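Side-chain contacts in CRISPR-associated endonuclease Cas9 (Campylobacter jejuni subsp. jejuni serotype O:2, PDB 5X2H), which cuts target DNA matched by its guide RNA, in the intact enzyme with a RuvC-like and an HNH nuclease domain, as part of bacterial antiviral defence: residues L30-V35 / K474-V479; H73-I78 / D88-D93; Q122-V127 / F220-S225. One frame throughout, in Å; residues are numbered along the deposited sequence.

From the N terminus, strand 29-37 leads on to helix 51-82, which carries residues 73-78. The chain then turns back so that residues 88-93 meet this helix, and interaction 2 closes a short loop, with nine residues between the two segments. Interaction 3 follows in series, joining helix 121-133 to the turn between helices 203-219 and 226-236. The two adjoin, Ile78 and Tyr89 both packing on Ala125, and together they join helices of one region, which binds the guide RNA through interaction 2. Interaction 1 closes last and spans both: residues 474-479, at the end of helix 456-476, return to the RuvC-like sheet at strand 29-37. Its centre lies 68 and 80 Å from those of interactions 2 and 3.

Interaction 1: L30-V35 / K474-V479; sequences LKDCGV and KKYGKV
Asp32 and Tyr476 face each other across a wide backbone gap, their CA atoms 10.3 Å apart, with the strand 30-35 on one side and the last turn of helix 456-476 on the other. The strand lies at one border of the mixed sheet of the RuvC-like, RNase H-type domain, and the chain leaves the helix at Gly477 and goes on to strand 481-485 of the same sheet. Gly477 has a positive phi, at which a side chain would press on the carbonyl oxygen before it, so glycine suits the helix end. Lys31 and Asp32 form a classic beta bulge opposite Phe24; Asp32 points toward the helix, while the end of the Lys31 side chain leads away.

Only side chains bridge the gap. Asp32 carries its CG anti to the backbone N (chi1 -154°), which turns OD2 toward Tyr476 OH. There OD2 accepts a hydrogen bond from the phenol OH of Tyr476; the modelled separation of 2.3 Å is very short, and its exact value is doubtful. OD2 lies at the edge of the ring, in its plane, whereas the carboxylate plane stands at 86° to the ring. A long, rigid tyrosine suits the place because its ring carries the hydroxyl across most of the gap, and the ring also meets that of Phe24.

Lys475 lies alongside, its CG 3.9 Å above one face of the Tyr476 ring. Its NZ stays 5.3 Å from Asp32 OD2 and is engaged in a salt bridge with Glu821; the positive charge may still slightly steady the carboxylate. The other oxygen is held by the next residue's backbone: Cys33 N donates to Asp32 OD1 at 2.8 Å in a markedly bent bond, on the anti side and 30° out of the carboxylate plane.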
loop_
_atom_site.group_PDB
_atom_site.type_symbol
_atom_site.label_atom_id
_atom_site.label_comp_id
_atom_site.label_asym_id
_atom_site.label_seq_id
_atom_site.Cartn_x
_atom_site.Cartn_y
_atom_site.Cartn_z
ATOM N N LEU A 30 15.357 38.741 -2.060
ATOM C CA LEU A 30 15.300 37.381 -2.575
ATOM C C LEU A 30 16.677 36.954 -3.073
ATOM O O LEU A 30 17.278 37.624 -3.918
ATOM C CB LEU A 30 14.270 37.281 -3.698
ATOM C CG LEU A 30 13.981 35.868 -4.205
ATOM C CD1 LEU A 30 13.522 34.976 -3.061
ATOM C CD2 LEU A 30 12.944 35.899 -5.317
ATOM N N LYS A 31 17.174 35.836 -2.549
ATOM C CA LYS A 31 18.533 35.377 -2.815
ATOM C C LYS A 31 18.603 34.151 -3.711
ATOM O O LYS A 31 19.520 34.048 -4.528
ATOM C CB LYS A 31 19.250 35.070 -1.494
ATOM C CG LYS A 31 19.192 36.201 -0.477
ATOM C CD LYS A 31 20.193 37.304 -0.792
ATOM C CE LYS A 31 21.617 36.865 -0.482
ATOM N NZ LYS A 31 22.580 38.001 -0.557
ATOM N N ASP A 32 17.665 33.213 -3.586
ATOM C CA ASP A 32 17.741 31.969 -4.337
ATOM C C ASP A 32 16.338 31.420 -4.557
ATOM O O ASP A 32 15.422 31.682 -3.773
ATOM C CB ASP A 32 18.618 30.941 -3.611
ATOM C CG ASP A 32 19.240 29.933 -4.554
ATOM O OD1 ASP A 32 18.843 29.898 -5.737
ATOM O OD2 ASP A 32 20.134 29.180 -4.113
ATOM N N CYS A 33 16.183 30.650 -5.633
ATOM C CA CYS A 33 14.900 30.078 -6.015
ATOM C C CYS A 33 15.121 28.705 -6.632
ATOM O O CYS A 33 16.207 28.394 -7.128
ATOM C CB CYS A 33 14.156 30.978 -7.010
ATOM S SG CYS A 33 12.942 32.077 -6.273
ATOM N N GLY A 34 14.078 27.883 -6.605
ATOM C CA GLY A 34 14.173 26.562 -7.199
ATOM C C GLY A 34 12.874 25.795 -7.069
ATOM O O GLY A 34 11.996 26.139 -6.270
ATOM N N VAL A 35 12.769 24.746 -7.883
ATOM C CA VAL A 35 11.642 23.820 -7.857
ATOM C C VAL A 35 12.193 22.403 -7.928
ATOM O O VAL A 35 13.039 22.102 -8.777
ATOM C CB VAL A 35 10.653 24.059 -9.018
ATOM C CG1 VAL A 35 9.416 23.193 -8.836
ATOM C CG2 VAL A 35 10.270 25.523 -9.120
ATOM N N LYS A 474 22.976 23.333 4.331
ATOM C CA LYS A 474 24.391 23.124 4.054
ATOM C C LYS A 474 24.966 24.252 3.206
ATOM O O LYS A 474 26.148 24.590 3.345
ATOM C CB LYS A 474 24.604 21.779 3.355
ATOM C CG LYS A 474 26.042 21.280 3.417
ATOM C CD LYS A 474 26.560 20.853 2.050
ATOM C CE LYS A 474 25.932 19.549 1.587
ATOM N NZ LYS A 474 26.362 18.388 2.416
ATOM N N LYS A 475 24.150 24.854 2.337
ATOM C CA LYS A 475 24.661 25.862 1.413
ATOM C C LYS A 475 24.769 27.236 2.068
ATOM O O LYS A 475 25.724 27.975 1.804
ATOM C CB LYS A 475 23.770 25.931 0.171
ATOM C CG LYS A 475 24.353 26.727 -0.994
ATOM C CD LYS A 475 23.367 26.789 -2.158
ATOM C CE LYS A 475 23.908 27.588 -3.341
ATOM N NZ LYS A 475 24.809 26.785 -4.213
ATOM N N TYR A 476 23.810 27.598 2.926
ATOM C CA TYR A 476 23.748 28.944 3.480
ATOM C C TYR A 476 23.830 29.012 4.999
ATOM O O TYR A 476 23.948 30.119 5.537
ATOM C CB TYR A 476 22.459 29.650 3.031
ATOM C CG TYR A 476 22.276 29.718 1.533
ATOM C CD1 TYR A 476 23.002 30.619 0.764
ATOM C CD2 TYR A 476 21.369 28.888 0.886
ATOM C CE1 TYR A 476 22.835 30.685 -0.608
ATOM C CE2 TYR A 476 21.194 28.949 -0.483
ATOM C CZ TYR A 476 21.930 29.849 -1.225
ATOM O OH TYR A 476 21.757 29.910 -2.589
ATOM N N GLY A 477 23.766 27.889 5.705
ATOM C CA GLY A 477 23.837 27.913 7.154
ATOM C C GLY A 477 22.485 28.111 7.808
ATOM O O GLY A 477 21.431 28.100 7.166
ATOM N N LYS A 478 22.530 28.308 9.127
ATOM C CA LYS A 478 21.312 28.406 9.922
ATOM C C LYS A 478 20.458 29.594 9.488
ATOM O O LYS A 478 20.954 30.591 8.956
ATOM C CB LYS A 478 21.648 28.532 11.409
ATOM C CG LYS A 478 22.175 27.266 12.064
ATOM C CD LYS A 478 22.357 27.481 13.560
ATOM C CE LYS A 478 22.994 26.277 14.233
ATOM N NZ LYS A 478 22.155 25.054 14.118
ATOM N N VAL A 479 19.150 29.476 9.732
ATOM C CA VAL A 479 18.157 30.447 9.294
ATOM C C VAL A 479 17.288 30.816 10.493
ATOM O O VAL A 479 17.220 30.089 11.486
ATOM C CB VAL A 479 17.299 29.892 8.130
ATOM C CG1 VAL A 479 16.439 30.972 7.503
ATOM C CG2 VAL A 479 18.188 29.261 7.070
#

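Interaction 2: H73-I78 / D88-D93. With nucleotides of chain B.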
loop_
_atom_site.group_PDB
_atom_site.type_symbol
_atom_site.label_atom_id
_atom_site.label_comp_id
_atom_site.label_asym_id
_atom_site.label_seq_id
_atom_site.Cartn_x
_atom_site.Cartn_y
_atom_site.Cartn_z
ATOM N N HIS A 73 -1.588 -31.479 0.137
ATOM C CA HIS A 73 -1.842 -32.216 1.369
ATOM C C HIS A 73 -2.962 -33.233 1.176
ATOM O O HIS A 73 -2.858 -34.377 1.633
ATOM C CB HIS A 73 -2.179 -31.241 2.495
ATOM C CG HIS A 73 -2.115 -31.846 3.864
ATOM N ND1 HIS A 73 -2.036 -31.083 5.008
ATOM C CD2 HIS A 73 -2.117 -33.137 4.272
ATOM C CE1 HIS A 73 -1.991 -31.877 6.062
ATOM N NE2 HIS A 73 -2.037 -33.128 5.643
ATOM N N LEU A 74 -4.033 -32.840 0.486
ATOM C CA LEU A 74 -5.117 -33.780 0.223
ATOM C C LEU A 74 -4.665 -34.890 -0.717
ATOM O O LEU A 74 -5.024 -36.058 -0.524
ATOM C CB LEU A 74 -6.322 -33.040 -0.348
ATOM C CG LEU A 74 -6.922 -32.005 0.599
ATOM C CD1 LEU A 74 -7.974 -31.200 -0.113
ATOM C CD2 LEU A 74 -7.510 -32.677 1.819
ATOM N N LYS A 75 -3.869 -34.545 -1.735
ATOM C CA LYS A 75 -3.336 -35.566 -2.632
ATOM C C LYS A 75 -2.477 -36.573 -1.879
ATOM O O LYS A 75 -2.469 -37.761 -2.222
ATOM C CB LYS A 75 -2.540 -34.911 -3.762
ATOM C CG LYS A 75 -3.403 -34.123 -4.745
ATOM C CD LYS A 75 -2.563 -33.311 -5.726
ATOM C CE LYS A 75 -3.450 -32.501 -6.666
ATOM N NZ LYS A 75 -2.671 -31.602 -7.568
ATOM N N HIS A 76 -1.754 -36.124 -0.848
ATOM C CA HIS A 76 -1.027 -37.059 0.004
ATOM C C HIS A 76 -1.990 -37.958 0.765
ATOM O O HIS A 76 -1.799 -39.179 0.825
ATOM C CB HIS A 76 -0.128 -36.300 0.982
ATOM C CG HIS A 76 1.167 -35.836 0.390
ATOM N ND1 HIS A 76 2.088 -36.701 -0.161
ATOM C CD2 HIS A 76 1.705 -34.598 0.287
ATOM C CE1 HIS A 76 3.133 -36.015 -0.587
ATOM N NE2 HIS A 76 2.926 -34.736 -0.326
ATOM N N LEU A 77 -3.032 -37.370 1.360
ATOM C CA LEU A 77 -3.996 -38.161 2.120
ATOM C C LEU A 77 -4.727 -39.146 1.219
ATOM O O LEU A 77 -4.946 -40.304 1.597
ATOM C CB LEU A 77 -4.992 -37.242 2.827
ATOM C CG LEU A 77 -4.436 -36.243 3.845
ATOM C CD1 LEU A 77 -5.539 -35.325 4.344
ATOM C CD2 LEU A 77 -3.769 -36.968 5.014
ATOM N N ILE A 78 -5.111 -38.702 0.022
ATOM C CA ILE A 78 -5.786 -39.580 -0.929
ATOM C C ILE A 78 -4.868 -40.721 -1.346
ATOM O O ILE A 78 -5.278 -41.888 -1.375
ATOM C CB ILE A 78 -6.274 -38.766 -2.141
ATOM C CG1 ILE A 78 -7.469 -37.896 -1.744
ATOM C CG2 ILE A 78 -6.613 -39.679 -3.309
ATOM C CD1 ILE A 78 -7.833 -36.856 -2.773
ATOM N N ASP A 88 0.650 -39.311 -9.765
ATOM C CA ASP A 88 -0.396 -39.319 -10.782
ATOM C C ASP A 88 -1.339 -38.129 -10.674
ATOM O O ASP A 88 -2.174 -37.943 -11.564
ATOM C CB ASP A 88 -1.199 -40.620 -10.705
ATOM C CG ASP A 88 -0.420 -41.815 -11.215
ATOM O OD1 ASP A 88 0.672 -41.614 -11.785
ATOM O OD2 ASP A 88 -0.897 -42.957 -11.045
ATOM N N TYR A 89 -1.232 -37.327 -9.616
ATOM C CA TYR A 89 -2.041 -36.125 -9.464
ATOM C C TYR A 89 -1.223 -34.853 -9.634
ATOM O O TYR A 89 -1.742 -33.754 -9.413
ATOM C CB TYR A 89 -2.755 -36.141 -8.111
ATOM C CG TYR A 89 -3.781 -37.246 -8.022
ATOM C CD1 TYR A 89 -3.410 -38.539 -7.680
ATOM C CD2 TYR A 89 -5.119 -37.003 -8.310
ATOM C CE1 TYR A 89 -4.342 -39.557 -7.614
ATOM C CE2 TYR A 89 -6.060 -38.017 -8.244
ATOM C CZ TYR A 89 -5.666 -39.290 -7.897
ATOM O OH TYR A 89 -6.594 -40.304 -7.830
ATOM N N GLN A 90 0.040 -34.976 -10.028
ATOM C CA GLN A 90 0.878 -33.843 -10.377
ATOM C C GLN A 90 1.139 -33.850 -11.878
ATOM O O GLN A 90 1.152 -34.905 -12.518
ATOM C CB GLN A 90 2.205 -33.880 -9.612
ATOM C CG GLN A 90 2.047 -33.971 -8.100
ATOM C CD GLN A 90 1.401 -32.736 -7.497
ATOM O OE1 GLN A 90 1.458 -31.646 -8.069
ATOM N NE2 GLN A 90 0.781 -32.901 -6.334
ATOM N N SER A 91 1.340 -32.661 -12.436
ATOM C CA SER A 91 1.605 -32.536 -13.860
ATOM C C SER A 91 3.069 -32.816 -14.162
ATOM O O SER A 91 3.965 -32.390 -13.428
ATOM C CB SER A 91 1.233 -31.140 -14.358
ATOM O OG SER A 91 -0.171 -30.964 -14.375
ATOM N N PHE A 92 3.307 -33.540 -15.250
ATOM C CA PHE A 92 4.648 -33.794 -15.752
ATOM C C PHE A 92 4.714 -33.380 -17.214
ATOM O O PHE A 92 3.738 -33.534 -17.954
ATOM C CB PHE A 92 5.036 -35.269 -15.598
ATOM C CG PHE A 92 5.245 -35.694 -14.171
ATOM C CD1 PHE A 92 6.415 -35.370 -13.505
ATOM C CD2 PHE A 92 4.276 -36.421 -13.499
ATOM C CE1 PHE A 92 6.614 -35.760 -12.193
ATOM C CE2 PHE A 92 4.471 -36.813 -12.186
ATOM C CZ PHE A 92 5.641 -36.482 -11.533
ATOM N N ASP A 93 5.869 -32.840 -17.616
ATOM C CA ASP A 93 6.103 -32.393 -18.991
ATOM C C ASP A 93 5.109 -31.316 -19.410
ATOM O O ASP A 93 4.721 -31.235 -20.580
ATOM C CB ASP A 93 6.065 -33.571 -19.968
ATOM C CG ASP A 93 7.161 -34.581 -19.700
ATOM O OD1 ASP A 93 8.337 -34.270 -19.980
ATOM O OD2 ASP A 93 6.848 -35.677 -19.186
ATOM P P A B 63 3.986 -31.197 0.021
ATOM O OP1 A B 63 4.463 -32.470 -0.571
ATOM O OP2 A B 63 3.823 -30.003 -0.850
ATOM O "O5'" A B 63 2.593 -31.453 0.756
ATOM C "C5'" A B 63 1.909 -30.391 1.412
ATOM C "C4'" A B 63 1.581 -30.730 2.846
ATOM O "O4'" A B 63 1.018 -32.068 2.897
ATOM C "C3'" A B 63 2.759 -30.779 3.817
ATOM O "O3'" A B 63 3.127 -29.528 4.388
ATOM C "C2'" A B 63 2.290 -31.768 4.879
ATOM O "O2'" A B 63 1.438 -31.133 5.823
ATOM C "C1'" A B 63 1.456 -32.742 4.056
ATOM N N9 A B 63 2.228 -33.931 3.651
ATOM C C8 A B 63 3.452 -33.978 3.027
ATOM N N7 A B 63 3.879 -35.195 2.794
ATOM C C5 A B 63 2.864 -36.001 3.289
ATOM C C6 A B 63 2.713 -37.392 3.336
ATOM N N6 A B 63 3.625 -38.239 2.856
ATOM N N1 A B 63 1.587 -37.884 3.901
ATOM C C2 A B 63 0.680 -37.021 4.378
ATOM N N3 A B 63 0.710 -35.689 4.390
ATOM C C4 A B 63 1.841 -35.239 3.820
ATOM P P A B 46 -4.679 -29.086 -9.918
ATOM O OP1 A B 46 -4.129 -29.645 -8.657
ATOM O OP2 A B 46 -5.654 -27.966 -9.873
ATOM O "O5'" A B 46 -3.444 -28.622 -10.808
ATOM C "C5'" A B 46 -2.365 -29.505 -11.070
ATOM C "C4'" A B 46 -1.424 -28.928 -12.094
ATOM O "O4'" A B 46 -2.085 -28.851 -13.384
ATOM C "C3'" A B 46 -0.965 -27.503 -11.836
ATOM O "O3'" A B 46 0.082 -27.418 -10.890
ATOM C "C2'" A B 46 -0.572 -27.029 -13.227
ATOM O "O2'" A B 46 0.695 -27.553 -13.594
ATOM C "C1'" A B 46 -1.644 -27.703 -14.082
ATOM N N9 A B 46 -2.794 -26.810 -14.305
ATOM C C8 A B 46 -4.003 -26.785 -13.655
ATOM N N7 A B 46 -4.818 -25.852 -14.088
ATOM C C5 A B 46 -4.095 -25.216 -15.088
ATOM C C6 A B 46 -4.397 -24.140 -15.948
ATOM N N6 A B 46 -5.555 -23.475 -15.935
ATOM N N1 A B 46 -3.449 -23.759 -16.832
ATOM C C2 A B 46 -2.285 -24.418 -16.849
ATOM N N3 A B 46 -1.882 -25.439 -16.096
ATOM C C4 A B 46 -2.846 -25.793 -15.227
#
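Lys75 reaches from helix 51-82 to the carbonyl of Tyr89, its extended chain passing obliquely by Tyr89 CB. Its CD rests 3.7 Å from Tyr89 CB and 3.4 Å from Gln90 NE2, so its methylenes lie on Tyr89 CB and beside the Gln90 amide while the charged end travels on. That end is gripped twice: NZ donates to Tyr89 O at 3.0 Å, with the donor tilted 27° from the carbonyl plane, and to phosphate oxygen OP1 of A46 of chain B at 2.7 Å. Gln90 bends at chi2 (-65°), which brings its amide back over the lysine; NE2 is bonded to Asn72 OD1.

On another side of the same helix two histidines address A63 of chain B. The His76 ring lies face-on to the adenine, with N7 3.3 Å above the ring centre, and it also stacks with Tyr86. Its NE2 gives a nearly straight bond to OP1 of A63, with an angle of 165° at the hydrogen. One turn earlier, the face of His73 covers the ribose at C1'. Ser91 OG, from the loop, donates to the ribose O4' of A46.

Lysine suits its buried place because two oxygens, one a phosphate's, receive bonds from its ammonium group. The chemistry implies recognition of the RNA backbone: the phosphates would probably keep Lys75 charged and could favour protonation of His76, while one ammonium group pins both loop and nucleotide to the helix.

Interaction 3: Q122-V127 / F220-S225; sequences QDFARV and FGFSFS
Phe124 of helix 121-133 meets Phe222 in a T-shaped (edge-to-face) aromatic pair, the edge belonging to Phe124 and the face to Phe222. The ring centroids are 5.3 Å apart and the planes stand at 72°. Phe222 sits in the helix-loop-helix connection between helices 203-219 and 226-236, whose loop opens with a Schellman motif at Gly221 and ends with Ser225 at the N-cap of the second helix.

Starting from the backbone, Phe124 CB already touches the partner, lying 4.1 Å from Phe222 CE2. With CG anti to the backbone N (chi1 -160°), the ring swings out toward the loop, and CD2 becomes the leading atom. It stands over one face of Phe222, displaced toward the rim, and approaches CZ most closely at 3.9 Å. Farther along the same edge, Phe124 CE2 comes to 4.6 Å from Phe224 CE2, a looser approach. The ring as a whole has other aromatic company, for Phe214 meets it edge-to-face and Phe82 of helix 51-82 packs against it.

Phenylalanine suits both positions, since flat apolar rings can present C-H groups to a neighbour's pi face without leaving a polar atom to satisfy. The cluster thus joins three helices to the loop by apolar packing. Phe224 completes it: Phe222 CD1 lies in the plane of its ring, 3.5 Å from Phe224 CD2.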
loop_
_atom_site.group_PDB
_atom_site.type_symbol
_atom_site.label_atom_id
_atom_site.label_comp_id
_atom_site.label_asym_id
_atom_site.label_seq_id
_atom_site.Cartn_x
_atom_site.Cartn_y
_atom_site.Cartn_z
ATOM N N GLN A 122 -10.890 -43.822 -7.407
ATOM C CA GLN A 122 -10.429 -42.799 -8.339
ATOM C C GLN A 122 -11.479 -41.711 -8.523
ATOM O O GLN A 122 -11.131 -40.539 -8.712
ATOM C CB GLN A 122 -10.075 -43.426 -9.689
ATOM C CG GLN A 122 -8.872 -44.363 -9.669
ATOM C CD GLN A 122 -9.204 -45.744 -9.129
ATOM O OE1 GLN A 122 -10.351 -46.032 -8.787
ATOM N NE2 GLN A 122 -8.197 -46.607 -9.053
ATOM N N ASP A 123 -12.762 -42.080 -8.469
ATOM C CA ASP A 123 -13.827 -41.088 -8.570
ATOM C C ASP A 123 -13.911 -40.248 -7.303
ATOM O O ASP A 123 -14.000 -39.017 -7.368
ATOM C CB ASP A 123 -15.165 -41.776 -8.843
ATOM C CG ASP A 123 -15.195 -42.482 -10.183
ATOM O OD1 ASP A 123 -14.514 -42.011 -11.118
ATOM O OD2 ASP A 123 -15.898 -43.510 -10.297
ATOM N N PHE A 124 -13.895 -40.901 -6.138
ATOM C CA PHE A 124 -13.929 -40.168 -4.879
ATOM C C PHE A 124 -12.730 -39.240 -4.748
ATOM O O PHE A 124 -12.841 -38.158 -4.158
ATOM C CB PHE A 124 -13.979 -41.148 -3.704
ATOM C CG PHE A 124 -14.478 -40.540 -2.421
ATOM C CD1 PHE A 124 -15.155 -39.333 -2.423
ATOM C CD2 PHE A 124 -14.267 -41.180 -1.209
ATOM C CE1 PHE A 124 -15.613 -38.774 -1.242
ATOM C CE2 PHE A 124 -14.722 -40.627 -0.025
ATOM C CZ PHE A 124 -15.395 -39.421 -0.043
ATOM N N ALA A 125 -11.581 -39.639 -5.297
ATOM C CA ALA A 125 -10.389 -38.800 -5.235
ATOM C C ALA A 125 -10.603 -37.486 -5.975
ATOM O O ALA A 125 -10.265 -36.410 -5.465
ATOM C CB ALA A 125 -9.190 -39.552 -5.812
ATOM N N ARG A 126 -11.165 -37.555 -7.185
ATOM C CA ARG A 126 -11.388 -36.340 -7.961
ATOM C C ARG A 126 -12.512 -35.496 -7.372
ATOM O O ARG A 126 -12.496 -34.269 -7.509
ATOM C CB ARG A 126 -11.678 -36.698 -9.420
ATOM C CG ARG A 126 -10.442 -37.187 -10.168
ATOM C CD ARG A 126 -10.751 -37.638 -11.588
ATOM N NE ARG A 126 -11.707 -36.755 -12.242
ATOM C CZ ARG A 126 -12.842 -37.164 -12.794
ATOM N NH1 ARG A 126 -13.159 -38.453 -12.793
ATOM N NH2 ARG A 126 -13.655 -36.285 -13.359
ATOM N N VAL A 127 -13.483 -36.127 -6.710
ATOM C CA VAL A 127 -14.551 -35.372 -6.060
ATOM C C VAL A 127 -13.984 -34.515 -4.935
ATOM O O VAL A 127 -14.279 -33.318 -4.836
ATOM C CB VAL A 127 -15.647 -36.321 -5.545
ATOM C CG1 VAL A 127 -16.541 -35.607 -4.542
ATOM C CG2 VAL A 127 -16.473 -36.859 -6.703
ATOM N N PHE A 220 -22.910 -46.989 1.352
ATOM C CA PHE A 220 -22.785 -47.792 0.144
ATOM C C PHE A 220 -21.639 -48.792 0.203
ATOM O O PHE A 220 -21.463 -49.565 -0.745
ATOM C CB PHE A 220 -22.618 -46.880 -1.075
ATOM C CG PHE A 220 -23.816 -46.018 -1.349
ATOM C CD1 PHE A 220 -25.094 -46.491 -1.099
ATOM C CD2 PHE A 220 -23.665 -44.730 -1.838
ATOM C CE1 PHE A 220 -26.201 -45.701 -1.342
ATOM C CE2 PHE A 220 -24.768 -43.934 -2.080
ATOM C CZ PHE A 220 -26.037 -44.420 -1.833
ATOM N N GLY A 221 -20.859 -48.800 1.281
ATOM C CA GLY A 221 -19.816 -49.788 1.465
ATOM C C GLY A 221 -18.400 -49.287 1.278
ATOM O O GLY A 221 -17.466 -50.093 1.373
ATOM N N PHE A 222 -18.201 -47.999 1.010
ATOM C CA PHE A 222 -16.850 -47.466 0.912
ATOM C C PHE A 222 -16.195 -47.494 2.287
ATOM O O PHE A 222 -16.769 -47.017 3.272
ATOM C CB PHE A 222 -16.872 -46.041 0.356
ATOM C CG PHE A 222 -15.619 -45.654 -0.384
ATOM C CD1 PHE A 222 -14.413 -45.517 0.286
ATOM C CD2 PHE A 222 -15.651 -45.413 -1.750
ATOM C CE1 PHE A 222 -13.263 -45.157 -0.392
ATOM C CE2 PHE A 222 -14.505 -45.053 -2.435
ATOM C CZ PHE A 222 -13.308 -44.925 -1.754
ATOM N N SER A 223 -14.997 -48.063 2.356
ATOM C CA SER A 223 -14.281 -48.246 3.611
ATOM C C SER A 223 -13.132 -47.252 3.698
ATOM O O SER A 223 -12.323 -47.147 2.770
ATOM C CB SER A 223 -13.759 -49.679 3.735
ATOM O OG SER A 223 -13.115 -50.092 2.541
ATOM N N PHE A 224 -13.069 -46.525 4.810
ATOM C CA PHE A 224 -11.993 -45.579 5.061
ATOM C C PHE A 224 -11.899 -45.338 6.560
ATOM O O PHE A 224 -12.908 -45.370 7.270
ATOM C CB PHE A 224 -12.208 -44.256 4.312
ATOM C CG PHE A 224 -13.615 -43.732 4.400
ATOM C CD1 PHE A 224 -14.046 -43.036 5.519
ATOM C CD2 PHE A 224 -14.508 -43.939 3.360
ATOM C CE1 PHE A 224 -15.340 -42.559 5.599
ATOM C CE2 PHE A 224 -15.802 -43.464 3.434
ATOM C CZ PHE A 224 -16.220 -42.775 4.556
ATOM N N SER A 225 -10.677 -45.105 7.029
ATOM C CA SER A 225 -10.466 -44.830 8.442
ATOM C C SER A 225 -11.177 -43.543 8.847
ATOM O O SER A 225 -11.328 -42.612 8.052
ATOM C CB SER A 225 -8.970 -44.727 8.743
ATOM O OG SER A 225 -8.352 -43.743 7.934
#